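Local coordinates for protein ABC transporter (Caldanaerobius, PDB 4G68) that probably binds xylan-derived oligosaccharides outside the cell as the solute-binding component of an ABC transporter, handing them over for import, at residues T54-I59 with S347-L352; K85-I90 with Q108-A113; S176-A181 with V300-I305; K405-Q410 with K414-E419. One frame throughout, in Å; residues are numbered along the deposited sequence.

Contact 1: residues T54-I59 with S347-L352; sequences TKVKEI and SDMDYL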
# COMPACT_ATOMS: atom_id res chain seq x y z
N THR C 54 5.52 -18.92 -1.17
CA THR C 54 5.61 -20.17 -1.97
C THR C 54 5.56 -19.85 -3.46
O THR C 54 6.33 -20.40 -4.25
CB THR C 54 4.44 -21.14 -1.62
OG1 THR C 54 4.51 -21.53 -0.23
CG2 THR C 54 4.42 -22.41 -2.52
N LYS C 55 4.64 -18.95 -3.84
CA LYS C 55 4.55 -18.53 -5.24
C LYS C 55 5.80 -17.86 -5.82
O LYS C 55 6.18 -18.11 -6.99
CB LYS C 55 3.32 -17.65 -5.43
CG LYS C 55 2.05 -18.41 -5.07
CD LYS C 55 1.71 -19.42 -6.14
CE LYS C 55 0.93 -18.71 -7.21
NZ LYS C 55 0.77 -19.64 -8.35
N VAL C 56 6.43 -17.02 -4.99
CA VAL C 56 7.59 -16.26 -5.43
C VAL C 56 8.76 -17.21 -5.62
O VAL C 56 9.48 -17.12 -6.63
CB VAL C 56 7.94 -15.11 -4.45
CG1 VAL C 56 9.23 -14.39 -4.87
CG2 VAL C 56 6.81 -14.11 -4.46
N LYS C 57 8.91 -18.14 -4.67
CA LYS C 57 9.93 -19.19 -4.78
C LYS C 57 9.81 -19.96 -6.10
O LYS C 57 10.84 -20.25 -6.76
CB LYS C 57 9.89 -20.17 -3.59
CG LYS C 57 11.08 -21.13 -3.56
CD LYS C 57 12.37 -20.34 -3.36
CE LYS C 57 13.64 -21.06 -3.80
NZ LYS C 57 13.65 -22.54 -3.59
N GLU C 58 8.57 -20.29 -6.46
CA GLU C 58 8.25 -21.04 -7.67
C GLU C 58 8.67 -20.24 -8.91
O GLU C 58 9.32 -20.77 -9.80
CB GLU C 58 6.75 -21.38 -7.73
CG GLU C 58 6.29 -22.33 -6.62
CD GLU C 58 4.80 -22.67 -6.68
OE1 GLU C 58 4.01 -21.97 -7.36
OE2 GLU C 58 4.40 -23.65 -6.03
N ILE C 59 8.27 -18.98 -8.97
CA ILE C 59 8.68 -18.07 -10.02
C ILE C 59 10.20 -18.06 -10.17
O ILE C 59 10.70 -18.24 -11.28
CB ILE C 59 8.20 -16.62 -9.77
CG1 ILE C 59 6.68 -16.53 -9.86
CG2 ILE C 59 8.82 -15.71 -10.83
CD1 ILE C 59 6.11 -15.25 -9.28
N SER C 347 3.41 -9.40 -10.97
CA SER C 347 2.16 -8.72 -11.34
C SER C 347 1.01 -9.75 -11.55
O SER C 347 -0.11 -9.57 -11.04
CB SER C 347 2.37 -7.88 -12.60
OG SER C 347 1.16 -7.20 -13.00
N ASP C 348 1.28 -10.81 -12.33
CA ASP C 348 0.26 -11.86 -12.57
C ASP C 348 -0.07 -12.65 -11.27
O ASP C 348 -1.24 -12.98 -11.00
CB ASP C 348 0.78 -12.89 -13.56
CG ASP C 348 0.81 -12.40 -14.99
OD1 ASP C 348 0.48 -11.22 -15.26
OD2 ASP C 348 1.13 -13.29 -15.85
N MET C 349 0.96 -12.94 -10.48
CA MET C 349 0.77 -13.59 -9.19
C MET C 349 -0.20 -12.72 -8.34
O MET C 349 -1.18 -13.23 -7.84
CB MET C 349 2.11 -13.73 -8.45
CG MET C 349 2.00 -14.32 -7.04
SD MET C 349 3.44 -14.11 -5.98
CE MET C 349 3.26 -12.41 -5.40
N ASP C 350 0.10 -11.42 -8.24
CA ASP C 350 -0.66 -10.44 -7.40
C ASP C 350 -2.13 -10.47 -7.76
O ASP C 350 -3.02 -10.58 -6.90
CB ASP C 350 -0.16 -9.00 -7.68
CG ASP C 350 1.02 -8.57 -6.83
OD1 ASP C 350 1.40 -9.32 -5.89
OD2 ASP C 350 1.57 -7.44 -7.12
N TYR C 351 -2.37 -10.37 -9.07
CA TYR C 351 -3.72 -10.46 -9.65
C TYR C 351 -4.48 -11.75 -9.26
O TYR C 351 -5.66 -11.69 -8.85
CB TYR C 351 -3.62 -10.33 -11.17
CG TYR C 351 -4.95 -10.17 -11.90
CD1 TYR C 351 -5.95 -9.33 -11.39
CD2 TYR C 351 -5.18 -10.82 -13.10
CE1 TYR C 351 -7.16 -9.17 -12.05
CE2 TYR C 351 -6.38 -10.66 -13.79
CZ TYR C 351 -7.36 -9.83 -13.26
OH TYR C 351 -8.55 -9.67 -13.93
N LEU C 352 -3.78 -12.89 -9.34
CA LEU C 352 -4.40 -14.19 -9.06
C LEU C 352 -4.70 -14.42 -7.58
O LEU C 352 -5.75 -14.95 -7.24
CB LEU C 352 -3.50 -15.31 -9.58
CG LEU C 352 -3.55 -15.46 -11.11
CD1 LEU C 352 -2.38 -16.30 -11.62
CD2 LEU C 352 -4.88 -16.11 -11.48

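Contact 2: residues K85-I90 with Q108-A113; sequences KIKAAI and QPFVEA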
# COMPACT_ATOMS: atom_id res chain seq x y z
N LYS C 85 16.40 -2.55 6.08
CA LYS C 85 17.43 -3.33 5.41
C LYS C 85 17.86 -2.79 4.05
O LYS C 85 19.08 -2.70 3.75
CB LYS C 85 16.93 -4.77 5.20
CG LYS C 85 18.00 -5.69 4.65
CD LYS C 85 17.51 -7.12 4.49
CE LYS C 85 18.52 -7.94 3.70
NZ LYS C 85 18.16 -9.38 3.59
N ILE C 86 16.87 -2.47 3.21
CA ILE C 86 17.16 -1.92 1.86
C ILE C 86 17.78 -0.49 1.91
O ILE C 86 18.67 -0.18 1.14
CB ILE C 86 15.96 -2.03 0.86
CG1 ILE C 86 16.43 -1.83 -0.57
CG2 ILE C 86 14.84 -1.00 1.17
CD1 ILE C 86 17.43 -2.90 -1.01
N LYS C 87 17.30 0.35 2.82
CA LYS C 87 17.90 1.67 3.01
C LYS C 87 19.36 1.61 3.43
O LYS C 87 20.22 2.30 2.84
CB LYS C 87 17.07 2.51 3.97
CG LYS C 87 15.77 2.99 3.33
CD LYS C 87 15.01 3.96 4.21
CE LYS C 87 14.51 3.31 5.48
NZ LYS C 87 13.71 4.25 6.31
N ALA C 88 19.65 0.77 4.43
CA ALA C 88 21.02 0.59 4.93
C ALA C 88 21.96 -0.01 3.86
O ALA C 88 23.11 0.44 3.71
CB ALA C 88 21.05 -0.27 6.20
N ALA C 89 21.46 -1.00 3.12
CA ALA C 89 22.23 -1.60 2.01
C ALA C 89 22.56 -0.62 0.88
O ALA C 89 23.70 -0.59 0.40
CB ALA C 89 21.56 -2.86 1.47
N ILE C 90 21.59 0.20 0.47
CA ILE C 90 21.80 1.17 -0.61
C ILE C 90 22.84 2.20 -0.18
O ILE C 90 23.78 2.49 -0.93
CB ILE C 90 20.49 1.81 -1.08
CG1 ILE C 90 19.67 0.74 -1.82
CG2 ILE C 90 20.74 3.07 -1.95
CD1 ILE C 90 18.23 1.13 -2.08
N GLN C 108 13.23 8.13 -4.21
CA GLN C 108 13.86 9.31 -4.82
C GLN C 108 15.33 9.48 -4.34
O GLN C 108 16.20 9.68 -5.18
CB GLN C 108 13.03 10.59 -4.60
CG GLN C 108 13.45 11.74 -5.52
CD GLN C 108 12.76 13.07 -5.21
OE1 GLN C 108 11.82 13.15 -4.41
NE2 GLN C 108 13.23 14.14 -5.85
N PRO C 109 15.57 9.36 -3.01
CA PRO C 109 16.94 9.44 -2.45
C PRO C 109 17.94 8.48 -3.09
O PRO C 109 19.08 8.90 -3.38
CB PRO C 109 16.74 9.03 -0.98
CG PRO C 109 15.34 9.44 -0.67
CD PRO C 109 14.57 9.21 -1.93
N PHE C 110 17.53 7.22 -3.28
CA PHE C 110 18.40 6.20 -3.94
C PHE C 110 18.77 6.65 -5.36
O PHE C 110 19.89 6.46 -5.83
CB PHE C 110 17.70 4.84 -4.09
CG PHE C 110 16.95 4.36 -2.86
CD1 PHE C 110 17.36 4.70 -1.57
CD2 PHE C 110 15.86 3.48 -3.01
CE1 PHE C 110 16.66 4.24 -0.45
CE2 PHE C 110 15.16 3.01 -1.90
CZ PHE C 110 15.56 3.38 -0.61
N VAL C 111 17.78 7.21 -6.05
CA VAL C 111 17.96 7.58 -7.43
C VAL C 111 18.88 8.76 -7.47
O VAL C 111 19.86 8.73 -8.21
CB VAL C 111 16.61 7.88 -8.17
CG1 VAL C 111 16.90 8.43 -9.55
CG2 VAL C 111 15.80 6.58 -8.24
N GLU C 112 18.61 9.78 -6.64
CA GLU C 112 19.44 11.00 -6.61
C GLU C 112 20.88 10.75 -6.16
O GLU C 112 21.81 11.43 -6.59
CB GLU C 112 18.79 12.07 -5.74
CG GLU C 112 17.52 12.61 -6.38
CD GLU C 112 17.06 13.92 -5.75
OE1 GLU C 112 17.60 14.28 -4.66
OE2 GLU C 112 16.18 14.60 -6.35
N ALA C 113 21.06 9.76 -5.29
CA ALA C 113 22.41 9.40 -4.83
C ALA C 113 23.22 8.59 -5.85
O ALA C 113 24.32 8.17 -5.52
CB ALA C 113 22.33 8.62 -3.52

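Contact 3: residues S176-A181 with V300-I305; sequences SELIDA and VRFPTI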
# COMPACT_ATOMS: atom_id res chain seq x y z
N SER C 176 -20.65 9.87 8.58
CA SER C 176 -21.66 9.86 9.65
C SER C 176 -22.16 8.45 9.86
O SER C 176 -22.23 8.00 11.02
CB SER C 176 -22.84 10.80 9.33
OG SER C 176 -22.43 12.14 9.52
N GLU C 177 -22.45 7.72 8.75
CA GLU C 177 -22.91 6.34 8.84
C GLU C 177 -21.83 5.41 9.46
O GLU C 177 -22.15 4.49 10.23
CB GLU C 177 -23.38 5.79 7.48
CG GLU C 177 -24.61 6.50 6.93
CD GLU C 177 -25.02 6.10 5.54
OE1 GLU C 177 -24.20 5.60 4.73
OE2 GLU C 177 -26.19 6.28 5.22
N LEU C 178 -20.57 5.66 9.10
CA LEU C 178 -19.44 4.91 9.64
C LEU C 178 -19.36 5.09 11.15
O LEU C 178 -19.22 4.10 11.86
CB LEU C 178 -18.11 5.24 8.93
CG LEU C 178 -16.83 4.64 9.52
CD1 LEU C 178 -16.85 3.14 9.40
CD2 LEU C 178 -15.61 5.17 8.81
N ILE C 179 -19.49 6.32 11.65
CA ILE C 179 -19.46 6.53 13.13
C ILE C 179 -20.58 5.78 13.85
O ILE C 179 -20.34 5.20 14.92
CB ILE C 179 -19.48 8.05 13.56
CG1 ILE C 179 -18.25 8.82 13.03
CG2 ILE C 179 -19.54 8.18 15.10
CD1 ILE C 179 -16.91 8.39 13.66
N ASP C 180 -21.80 5.84 13.31
CA ASP C 180 -22.92 5.11 13.92
C ASP C 180 -22.76 3.57 13.89
O ASP C 180 -23.02 2.89 14.92
CB ASP C 180 -24.28 5.51 13.32
CG ASP C 180 -25.42 4.79 14.01
OD1 ASP C 180 -25.45 4.81 15.29
OD2 ASP C 180 -26.26 4.15 13.31
N ALA C 181 -22.34 3.02 12.74
CA ALA C 181 -22.00 1.60 12.64
C ALA C 181 -20.97 1.21 13.70
O ALA C 181 -21.12 0.19 14.37
CB ALA C 181 -21.47 1.23 11.24
N VAL C 300 -15.35 -2.08 -0.57
CA VAL C 300 -15.97 -0.79 -0.92
C VAL C 300 -14.99 0.42 -0.82
O VAL C 300 -13.95 0.35 -0.17
CB VAL C 300 -17.29 -0.54 -0.11
CG1 VAL C 300 -18.27 -1.72 -0.25
CG2 VAL C 300 -17.01 -0.24 1.37
N ARG C 301 -15.32 1.50 -1.51
CA ARG C 301 -14.64 2.77 -1.35
C ARG C 301 -14.74 3.26 0.06
O ARG C 301 -15.68 2.88 0.78
CB ARG C 301 -15.31 3.82 -2.22
CG ARG C 301 -14.94 3.66 -3.68
CD ARG C 301 -15.53 4.78 -4.49
NE ARG C 301 -15.27 4.42 -5.86
CZ ARG C 301 -16.20 4.06 -6.71
NH1 ARG C 301 -17.48 4.06 -6.31
NH2 ARG C 301 -15.86 3.74 -7.95
N PHE C 302 -13.81 4.11 0.46
CA PHE C 302 -13.99 4.79 1.77
C PHE C 302 -15.21 5.69 1.59
O PHE C 302 -15.46 6.15 0.47
CB PHE C 302 -12.74 5.56 2.21
CG PHE C 302 -12.76 5.94 3.67
CD1 PHE C 302 -12.34 5.03 4.69
CD2 PHE C 302 -13.30 7.19 4.05
CE1 PHE C 302 -12.39 5.39 6.03
CE2 PHE C 302 -13.35 7.54 5.39
CZ PHE C 302 -12.89 6.66 6.37
N PRO C 303 -16.00 5.89 2.67
CA PRO C 303 -17.20 6.69 2.61
C PRO C 303 -16.95 8.17 2.28
O PRO C 303 -15.83 8.72 2.47
CB PRO C 303 -17.76 6.59 4.04
CG PRO C 303 -17.32 5.28 4.57
CD PRO C 303 -16.02 5.00 3.88
N THR C 304 -18.00 8.80 1.75
CA THR C 304 -18.03 10.23 1.58
C THR C 304 -18.05 10.98 2.88
O THR C 304 -18.53 10.48 3.90
CB THR C 304 -19.27 10.61 0.77
OG1 THR C 304 -20.42 10.11 1.45
CG2 THR C 304 -19.20 9.94 -0.61
N ILE C 305 -17.55 12.21 2.85
CA ILE C 305 -17.51 13.07 4.04
C ILE C 305 -18.24 14.35 3.70
O ILE C 305 -17.81 15.07 2.78
CB ILE C 305 -16.07 13.30 4.53
CG1 ILE C 305 -15.48 11.92 4.95
CG2 ILE C 305 -16.03 14.34 5.66
CD1 ILE C 305 -13.99 11.90 5.07

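Contact 4: residues K405-Q410 with K414-E419; sequences KDLVAQ and KQITPE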
# COMPACT_ATOMS: atom_id res chain seq x y z
N LYS C 405 4.12 9.77 10.25
CA LYS C 405 3.80 8.53 10.95
C LYS C 405 3.78 8.67 12.45
O LYS C 405 2.89 8.09 13.10
CB LYS C 405 4.78 7.41 10.57
CG LYS C 405 4.59 6.88 9.16
CD LYS C 405 5.73 5.99 8.73
CE LYS C 405 5.96 4.79 9.62
NZ LYS C 405 7.23 4.19 9.20
N ASP C 406 4.73 9.43 13.02
CA ASP C 406 4.80 9.50 14.51
C ASP C 406 3.67 10.31 15.11
O ASP C 406 3.05 9.88 16.14
CB ASP C 406 6.13 10.05 15.04
CG ASP C 406 7.30 9.16 14.68
OD1 ASP C 406 7.11 7.93 14.56
OD2 ASP C 406 8.43 9.71 14.49
N LEU C 407 3.38 11.43 14.44
CA LEU C 407 2.33 12.34 14.82
C LEU C 407 0.93 11.80 14.56
O LEU C 407 -0.00 12.12 15.26
CB LEU C 407 2.50 13.65 14.02
CG LEU C 407 3.67 14.62 14.34
CD1 LEU C 407 3.66 15.84 13.41
CD2 LEU C 407 3.72 15.04 15.81
N VAL C 408 0.73 11.08 13.47
CA VAL C 408 -0.57 10.44 13.32
C VAL C 408 -0.67 9.48 14.50
O VAL C 408 -1.75 9.34 15.08
CB VAL C 408 -0.82 9.76 11.94
CG1 VAL C 408 -2.04 8.82 11.99
CG2 VAL C 408 -1.05 10.80 10.85
N ALA C 409 0.43 8.79 14.84
CA ALA C 409 0.35 7.81 15.93
C ALA C 409 -0.16 8.52 17.22
O ALA C 409 -1.12 8.09 17.81
CB ALA C 409 1.67 7.09 16.15
N GLN C 410 0.41 9.68 17.52
CA GLN C 410 -0.02 10.50 18.67
C GLN C 410 -1.49 11.02 18.65
O GLN C 410 -2.09 11.23 19.72
CB GLN C 410 0.94 11.68 18.78
CG GLN C 410 2.28 11.25 19.33
CD GLN C 410 3.43 12.03 18.75
OE1 GLN C 410 3.44 13.29 18.73
NE2 GLN C 410 4.41 11.29 18.29
N LYS C 414 -4.32 9.82 21.51
CA LYS C 414 -4.96 10.91 22.25
C LYS C 414 -3.92 11.74 23.04
O LYS C 414 -4.25 12.31 24.09
CB LYS C 414 -6.04 10.35 23.20
CG LYS C 414 -7.19 9.61 22.51
CD LYS C 414 -8.08 10.57 21.72
CE LYS C 414 -9.04 11.26 22.67
NZ LYS C 414 -9.92 12.24 21.98
N GLN C 415 -2.68 11.78 22.51
CA GLN C 415 -1.56 12.55 23.10
C GLN C 415 -1.30 13.90 22.41
O GLN C 415 -0.63 14.78 22.97
CB GLN C 415 -0.27 11.74 23.13
CG GLN C 415 -0.33 10.52 24.02
CD GLN C 415 0.86 9.61 23.83
OE1 GLN C 415 1.98 10.09 23.57
NE2 GLN C 415 0.64 8.30 23.98
N ILE C 416 -1.80 14.06 21.19
CA ILE C 416 -1.82 15.35 20.56
C ILE C 416 -3.27 15.72 20.21
O ILE C 416 -4.10 14.84 20.01
CB ILE C 416 -0.86 15.35 19.33
CG1 ILE C 416 -0.54 16.77 18.88
CG2 ILE C 416 -1.36 14.45 18.19
CD1 ILE C 416 0.80 16.88 18.19
N THR C 417 -3.57 17.02 20.23
CA THR C 417 -4.80 17.58 19.65
C THR C 417 -4.66 17.74 18.13
O THR C 417 -3.52 17.82 17.62
CB THR C 417 -5.10 18.98 20.26
OG1 THR C 417 -4.03 19.88 19.96
CG2 THR C 417 -5.25 18.87 21.82
N PRO C 418 -5.80 17.81 17.38
CA PRO C 418 -5.77 18.12 15.93
C PRO C 418 -5.04 19.42 15.58
O PRO C 418 -4.35 19.47 14.58
CB PRO C 418 -7.25 18.30 15.59
CG PRO C 418 -7.96 17.40 16.55
CD PRO C 418 -7.17 17.49 17.84
N GLU C 419 -5.28 20.47 16.35
CA GLU C 419 -4.65 21.77 16.12
C GLU C 419 -3.14 21.69 16.35
O GLU C 419 -2.37 22.18 15.54
CB GLU C 419 -5.31 22.83 16.99
CG GLU C 419 -6.74 23.22 16.53
CD GLU C 419 -7.86 22.27 17.00
OE1 GLU C 419 -7.67 21.49 17.98
OE2 GLU C 419 -8.97 22.34 16.38

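Contact 1: residues T54-I59 with S347-L352
M349 reaches across from helix 332-353 to touch K55, V56 and I59, an apolar helix-to-helix contact in a periplasmic binding protein fold. The two helices run nearly antiparallel here, at 151° between their directions. Their short segments stay 10.9 Å apart at closest approach of the axes. One long side chain spans that distance. The M349 chain leaves its backbone with CG opposite the backbone N (chi1 176°) and stays extended until it bends at the sulfur. This carries M349 SD to 3.6 Å from K55 CB and 3.7 Å from V56 CG2. The methyl M349 CE turns to the valine side, 4.0 Å from V56 CG2. I59 meets the root of the same chain, with I59 CD1 4.4 Å from M349 CB. K55 contributes the base of its side chain. V56 also touches L346, and I59 touches L342 and Q345. With an alanine at M349 the sulfur and methyl are gone, and a gap is likely to open beside K55 CB and V56 CG2. Between the two segments the contact is apolar, without a hydrogen bond, and rests mostly on one methionine chain; the bond from Y341 OH to I59 O adds a polar link further along the helices.

Contact 2: residues K85-I90 with Q108-A113
I90 and F110 form a CH-pi contact between helix 79-91 and the short helix 108-112. The methyl CD1 of I90 sits over the centre of the F110 ring, 3.4 Å from the centroid and only 8° off the ring normal. I90 CD1 is 3.5 Å from F110 CD2 and 3.8 Å from F110 CZ, and the other ring carbons fall within the same narrow range. I90 CG1 lies opposite its own carbonyl carbon (chi1 -70°), and the extended chi2 of 167° sends CD1 out to the ring. The other branch adds ordinary apolar contact: I90 CG2 lies 3.8 Å from F110 CD1.

K87 makes a different kind of contact. K87 CG comes to the ring edge, in the ring plane, 4.0 Å from F110 CZ. This is the aliphatic part of the lysine, and the rest of the chain leads away from helix 108-112.

Further apolar neighbours place the pair in the fold. I90 and I86 touch F99 of strand 98-102. F110 touches T101 of the same strand and V116 in a loop. The two helices thus pack against this strand of the mixed sheet of the binding-protein fold. A leucine at F110 has no ring, so I90 CD1 is likely to be left without a flat face to rest on. The methyl centred over the face is consistent with a weak CH-pi attraction on top of apolar packing, and may influence the tilt of the ring.

Contact 3: residues S176-A181 with V300-I305
L178 packs against F302 and P303, joining helix 175-187 to the loop that follows strand 297-300 in this solute-binding protein of the periplasmic binding protein class. The loop segment has no regular secondary structure beyond the end of that strand.

The close part is small and apolar. L178 CG stands opposite the backbone N (chi1 173°), which puts CG and its branches where CD2 can meet F302. L178 CD2 comes obliquely to the phenylalanine ring, 3.9 Å from F302 CZ. The two side chains cross at about a right angle. Nearer the backbone, L178 CB faces the proline ring at 4.4 Å from P303 CG, a looser touch. All three residues are buried. F193 also touches L178. On the loop side, F276 meets the F302 ring edge-to-face, while L157 of strand 144-160 touches P303.

Toward solvent the contact thins out. S176 and D180 are exposed and make no close contact with the loop segment. E177 OE1 is hydrogen-bonded to T173 OG1, near the start of the helix. The loop backbone has polar support of its own: R213 of helix 201-215 donates to the carbonyls of both F302 and P303. Backbone hydrogen bonds also tie T304 to T173, just ahead of the helix, and to F175, its first residue.

Within the loop the two rings are neighbours in space as well as in sequence. P303 CD lies 3.4 Å above the plane of the F302 ring, offset toward its rim.

Contact 4: residues K405-Q410 with K414-E419
Q410 O is gripped by two backbone N-H groups from the chain that follows its helix. Q415 N donates to Q410 O at 2.9 Å, almost in line with the carbonyl bond (C=O...N angle 163°). I416 N donates to Q410 O at 3.2 Å from above the carbonyl plane, 60° out of it. Both bonds are fairly straight at the hydrogen. K414 N also lies near this oxygen, but its angle is too poor for a hydrogen bond.

The apolar contact lies beside this polar one. I416 CG2 packs 3.6 Å from Q410 CB. It stands between its own backbone N and carbonyl carbon, while CG1 is turned opposite the N. The CG1 branch ends in I416 CD1, 4.2 Å from L407 CD2. I416 thus touches two residues about one helical turn apart.

The turn is a Schellman motif, which ends helix 398-412. K414 is the first residue to leave helical angles, and its positive phi of 62° breaks the helical path. Helix 418-429 starts soon after. T417 is its N-cap, and its hydroxyl OG1 caps E420 N. A short turn thus joins helices 398-412 and 418-429 near the C-terminus.

L407 also packs on Y421, Q424 and M425 of helix 418-429, and I416 touches Q424. K414 and P418 meet helix 233-248, where both touch Q243. Q415 is exposed, with Q415 CB 3.9 Å from Q410 O.

How the contacts relate
The four contacts do not touch one another. Contacts 2 and 4 come nearest, at about 7 Å between nearest atoms. Contacts 2 and 3 lie on opposite sides of the chain's centre, as do contacts 1 and 4. Contacts 2 and 3 are buried; contacts 1 and 4 are partly buried. Contacts 3 and 4 both border helices 201-215 and 233-248, while contacts 1 and 2 share no helix. Contacts 2 and 3 are nested inside the loop that contact 1 closes; contact 4 follows it and is local. Contacts 1 to 3 are apolar between their segments, through a thioether, an aromatic face and a leucine branch. Only contact 4 adds backbone hydrogen bonds, as suits a helix end.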